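Long-range contact in putative hexose oxidase (Nonomuraea sp. ATCC 39727, PDB 5AWV), which probably oxidises the sugar part of glycopeptide antibiotics with a bound FAD and is seen here in complex with teicoplanin: residues W292-E306 against M390-G402. Numbering follows the deposited sequence.
Sequences WSQLMIGNEVPGMGE and MDGIDYGAVWLIG. With T55 (8-methylnonanoic acid), chain Z.
Leu295 and Leu400 exchange backbone hydrogen bonds, Leu295 N to Leu400 O and Leu400 N to Leu295 O, each 2.9 Å; Ile297 and Val398 repeat the exchange beyond the non-hydrogen-bonded pair Met296-Trp399. Gly402 N closes the ladder on Ser293 O, and a water bridges Ser293 O and Leu400 O. Where strand 292-298 ends, the Asn299 side chain takes over: OD1 receives Gly396 N at 3.0 Å, while ND2 donates almost straight (172°) to Asp394 O, from above that carbonyl plane. With chi1 at 67°, CG sits between the backbone N and carbonyl carbon, turning the amide across to the incoming strand; Asn299 N donates to Gly396 O in a longer bond, so Asn299 and Gly396 are joined twice, through backbone and side-chain carbonyl.

On the face carrying Gln294, Met296, Trp399 and Ile401, the Met296 chain bends at chi3 and lays CE over the Trp399 six-membered ring, toward its rim, 3.4 Å from CZ2, a CH-pi contact, while SD stands farther above the ring as the Met-aromatic partner. In-plane donation from Trp399 NE1 to Tyr395 OH helps fix the indole; the phenol in turn donates to a water held by Glu306 O. Met304, extended with CG opposite the backbone N (chi1 -178°), sets CE over the centre of the Tyr395 ring, 3.8 Å from its centroid. The same methyl touches CAI of the 8-methylnonanoic acid at 3.5 Å. On the other face, beside Leu295, Leu400 CD1 lies 3.8 Å from Ile297 CD1.

These are adjacent antiparallel strands in the seven-stranded sheet of the substrate domain of this FAD-linked oxidase family, with Trp292, Gln294 and Trp399 packing on the bound teicoplanin peptide and the loop end lining its acyl-chain pocket with Met304, Asp394 and Tyr395.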
# COMPACT_ATOMS: atom_id res chain seq x y z
N TRP A 292 -9.94 -13.60 -10.04
CA TRP A 292 -8.60 -13.43 -9.57
C TRP A 292 -8.16 -14.62 -8.75
O TRP A 292 -8.94 -15.26 -8.04
CB TRP A 292 -8.55 -12.18 -8.66
CG TRP A 292 -7.17 -11.94 -8.06
CD1 TRP A 292 -6.10 -11.28 -8.62
CD2 TRP A 292 -6.77 -12.31 -6.75
NE1 TRP A 292 -5.05 -11.26 -7.76
CE2 TRP A 292 -5.43 -11.86 -6.59
CE3 TRP A 292 -7.40 -12.96 -5.70
CZ2 TRP A 292 -4.69 -12.13 -5.43
CZ3 TRP A 292 -6.65 -13.26 -4.55
CH2 TRP A 292 -5.34 -12.79 -4.40
N SER A 293 -6.89 -14.92 -8.85
CA SER A 293 -6.29 -15.97 -8.05
C SER A 293 -4.87 -15.68 -7.77
O SER A 293 -4.24 -14.84 -8.44
CB SER A 293 -6.43 -17.32 -8.79
OG SER A 293 -5.64 -17.34 -9.96
N GLN A 294 -4.35 -16.33 -6.76
CA GLN A 294 -2.92 -16.35 -6.64
C GLN A 294 -2.33 -17.68 -6.26
O GLN A 294 -2.84 -18.31 -5.35
CB GLN A 294 -2.43 -15.25 -5.68
CG GLN A 294 -2.75 -15.34 -4.26
CD GLN A 294 -2.04 -14.21 -3.45
OE1 GLN A 294 -1.70 -13.17 -3.96
NE2 GLN A 294 -1.83 -14.44 -2.20
N LEU A 295 -1.29 -18.05 -6.95
CA LEU A 295 -0.62 -19.31 -6.74
C LEU A 295 0.49 -19.12 -5.76
O LEU A 295 1.46 -18.48 -6.04
CB LEU A 295 -0.21 -19.94 -8.07
CG LEU A 295 0.54 -21.30 -8.01
CD1 LEU A 295 -0.28 -22.41 -7.32
CD2 LEU A 295 1.01 -21.75 -9.35
N MET A 296 0.35 -19.72 -4.58
CA MET A 296 1.26 -19.50 -3.50
C MET A 296 2.08 -20.79 -3.33
O MET A 296 1.50 -21.81 -2.99
CB MET A 296 0.51 -19.16 -2.27
CG MET A 296 -0.37 -17.86 -2.40
SD MET A 296 -1.68 -17.78 -1.16
CE MET A 296 -0.65 -17.18 0.14
N ILE A 297 3.35 -20.71 -3.65
CA ILE A 297 4.24 -21.85 -3.71
C ILE A 297 5.15 -21.65 -2.50
O ILE A 297 6.26 -21.12 -2.61
CB ILE A 297 5.01 -21.95 -5.00
CG1 ILE A 297 4.11 -21.85 -6.22
CG2 ILE A 297 5.82 -23.24 -5.04
CD1 ILE A 297 4.87 -21.58 -7.47
N GLY A 298 4.68 -22.13 -1.36
CA GLY A 298 5.32 -21.91 -0.08
C GLY A 298 5.55 -23.22 0.68
O GLY A 298 4.92 -24.23 0.36
N ASN A 299 6.49 -23.19 1.63
CA ASN A 299 6.52 -24.28 2.65
C ASN A 299 5.41 -24.09 3.68
O ASN A 299 4.83 -22.97 3.87
CB ASN A 299 7.92 -24.48 3.28
CG ASN A 299 8.36 -23.30 4.14
OD1 ASN A 299 8.22 -22.15 3.73
ND2 ASN A 299 8.81 -23.56 5.34
N GLU A 300 5.07 -25.21 4.32
CA GLU A 300 4.01 -25.26 5.37
C GLU A 300 4.60 -24.82 6.71
O GLU A 300 5.61 -25.35 7.13
CB GLU A 300 3.48 -26.68 5.60
CG GLU A 300 3.38 -27.58 4.38
CD GLU A 300 1.97 -27.68 3.85
OE1 GLU A 300 1.07 -28.08 4.63
OE2 GLU A 300 1.78 -27.36 2.65
N VAL A 301 3.95 -23.87 7.36
CA VAL A 301 4.36 -23.36 8.64
C VAL A 301 3.18 -23.50 9.63
O VAL A 301 2.17 -22.78 9.51
CB VAL A 301 4.82 -21.88 8.54
CG1 VAL A 301 5.28 -21.36 9.90
CG2 VAL A 301 5.92 -21.72 7.49
N PRO A 302 3.32 -24.39 10.66
CA PRO A 302 2.34 -24.68 11.73
C PRO A 302 1.13 -23.77 11.95
O PRO A 302 0.01 -24.14 11.54
CB PRO A 302 3.23 -24.71 12.96
CG PRO A 302 4.45 -25.41 12.46
CD PRO A 302 4.60 -25.05 10.99
N GLY A 303 1.30 -22.59 12.55
CA GLY A 303 0.13 -21.78 12.90
C GLY A 303 -0.07 -20.62 11.94
O GLY A 303 -0.72 -19.64 12.28
N MET A 304 0.49 -20.72 10.74
CA MET A 304 0.49 -19.61 9.79
C MET A 304 -0.49 -20.02 8.68
O MET A 304 -0.15 -20.84 7.80
CB MET A 304 1.92 -19.38 9.29
CG MET A 304 2.13 -18.22 8.32
SD MET A 304 3.79 -18.19 7.55
CE MET A 304 3.47 -17.10 6.12
N GLY A 305 -1.70 -19.47 8.72
CA GLY A 305 -2.72 -19.88 7.76
C GLY A 305 -2.38 -19.58 6.28
O GLY A 305 -2.87 -20.27 5.39
N GLU A 306 -1.54 -18.60 6.03
CA GLU A 306 -1.27 -18.17 4.66
C GLU A 306 -0.04 -18.92 4.11
O GLU A 306 0.43 -18.67 3.01
CB GLU A 306 -1.06 -16.64 4.68
CG GLU A 306 -1.76 -15.79 3.62
CD GLU A 306 -3.28 -15.97 3.41
OE1 GLU A 306 -4.09 -15.08 3.80
OE2 GLU A 306 -3.67 -16.92 2.70
N MET A 390 15.64 -25.70 0.85
CA MET A 390 15.41 -24.61 1.80
C MET A 390 15.59 -25.08 3.24
O MET A 390 14.77 -24.82 4.12
CB MET A 390 14.03 -23.95 1.51
CG MET A 390 12.77 -24.73 1.71
SD MET A 390 11.41 -23.88 0.78
CE MET A 390 11.01 -22.68 1.98
N ASP A 391 16.67 -25.81 3.47
CA ASP A 391 17.00 -26.23 4.83
C ASP A 391 17.41 -25.00 5.63
O ASP A 391 18.21 -24.19 5.17
CB ASP A 391 18.12 -27.27 4.82
CG ASP A 391 17.63 -28.67 4.35
OD1 ASP A 391 16.41 -28.96 4.46
OD2 ASP A 391 18.47 -29.48 3.87
N GLY A 392 16.81 -24.87 6.78
CA GLY A 392 17.06 -23.74 7.68
C GLY A 392 16.18 -22.53 7.40
O GLY A 392 16.23 -21.56 8.13
N ILE A 393 15.34 -22.60 6.37
CA ILE A 393 14.51 -21.47 5.99
C ILE A 393 13.19 -21.62 6.66
O ILE A 393 12.50 -22.61 6.42
CB ILE A 393 14.31 -21.41 4.47
CG1 ILE A 393 15.65 -21.45 3.79
CG2 ILE A 393 13.41 -20.19 4.11
CD1 ILE A 393 16.59 -20.32 4.27
N ASP A 394 12.85 -20.67 7.53
CA ASP A 394 11.59 -20.67 8.22
C ASP A 394 10.37 -20.59 7.31
O ASP A 394 9.41 -21.37 7.45
CB ASP A 394 11.50 -19.53 9.25
CG ASP A 394 12.48 -19.67 10.44
OD1 ASP A 394 13.09 -20.74 10.58
OD2 ASP A 394 12.66 -18.69 11.19
N TYR A 395 10.35 -19.59 6.41
CA TYR A 395 9.31 -19.49 5.36
C TYR A 395 9.94 -18.98 4.14
O TYR A 395 10.76 -18.07 4.22
CB TYR A 395 8.17 -18.54 5.74
CG TYR A 395 7.12 -18.39 4.64
CD1 TYR A 395 6.25 -19.44 4.35
CD2 TYR A 395 6.95 -17.18 3.94
CE1 TYR A 395 5.30 -19.35 3.34
CE2 TYR A 395 5.97 -17.05 2.96
CZ TYR A 395 5.17 -18.12 2.63
OH TYR A 395 4.21 -18.00 1.68
N GLY A 396 9.68 -19.66 3.03
CA GLY A 396 10.13 -19.24 1.76
C GLY A 396 9.02 -19.56 0.78
O GLY A 396 8.35 -20.62 0.89
N ALA A 397 8.79 -18.64 -0.19
CA ALA A 397 7.71 -18.84 -1.13
C ALA A 397 7.89 -18.05 -2.44
O ALA A 397 8.65 -17.01 -2.48
CB ALA A 397 6.38 -18.52 -0.48
N VAL A 398 7.27 -18.56 -3.50
CA VAL A 398 7.02 -17.79 -4.74
C VAL A 398 5.53 -17.66 -4.89
O VAL A 398 4.80 -18.69 -4.89
CB VAL A 398 7.59 -18.50 -5.95
CG1 VAL A 398 7.25 -17.71 -7.24
CG2 VAL A 398 9.08 -18.64 -5.76
N TRP A 399 5.03 -16.43 -4.97
CA TRP A 399 3.61 -16.15 -5.21
C TRP A 399 3.45 -15.56 -6.63
O TRP A 399 4.20 -14.64 -6.99
CB TRP A 399 3.04 -15.14 -4.21
CG TRP A 399 2.99 -15.58 -2.81
CD1 TRP A 399 3.52 -16.72 -2.28
CD2 TRP A 399 2.38 -14.88 -1.73
NE1 TRP A 399 3.28 -16.77 -0.95
CE2 TRP A 399 2.57 -15.65 -0.58
CE3 TRP A 399 1.65 -13.68 -1.63
CZ2 TRP A 399 2.09 -15.25 0.68
CZ3 TRP A 399 1.15 -13.29 -0.39
CH2 TRP A 399 1.40 -14.06 0.75
N LEU A 400 2.50 -16.09 -7.38
CA LEU A 400 2.23 -15.67 -8.73
C LEU A 400 0.81 -15.08 -8.65
O LEU A 400 -0.17 -15.80 -8.40
CB LEU A 400 2.31 -16.83 -9.67
CG LEU A 400 3.74 -17.42 -9.86
CD1 LEU A 400 3.70 -18.92 -9.97
CD2 LEU A 400 4.38 -16.82 -11.09
N ILE A 401 0.72 -13.75 -8.71
CA ILE A 401 -0.50 -13.01 -8.35
C ILE A 401 -1.16 -12.54 -9.61
O ILE A 401 -0.48 -11.86 -10.42
CB ILE A 401 -0.09 -11.80 -7.47
CG1 ILE A 401 0.77 -12.23 -6.23
CG2 ILE A 401 -1.27 -11.02 -6.97
CD1 ILE A 401 1.46 -11.02 -5.58
N GLY A 402 -2.42 -12.92 -9.80
CA GLY A 402 -3.24 -12.52 -10.96
C GLY A 402 -3.27 -11.00 -11.15
O GLY A 402 -3.45 -10.30 -10.20
CAD T55 Z . 9.04 -17.38 8.95
CAE T55 Z . 8.09 -16.65 9.87
CAG T55 Z . 6.83 -16.24 9.12
CAH T55 Z . 7.16 -15.17 8.08
CAI T55 Z . 5.97 -14.89 7.17
CAJ T55 Z . 6.31 -13.81 6.14
CAK T55 Z . 5.02 -13.24 5.61
CAL T55 Z . 5.24 -12.00 4.73
CAF T55 Z . 7.76 -17.58 11.02
C T55 Z . 3.89 -11.59 4.13
O T55 Z . 2.82 -12.19 4.41
O HOH W 1 -2.38 -16.36 -10.03
O HOH W 2 2.46 -19.78 1.04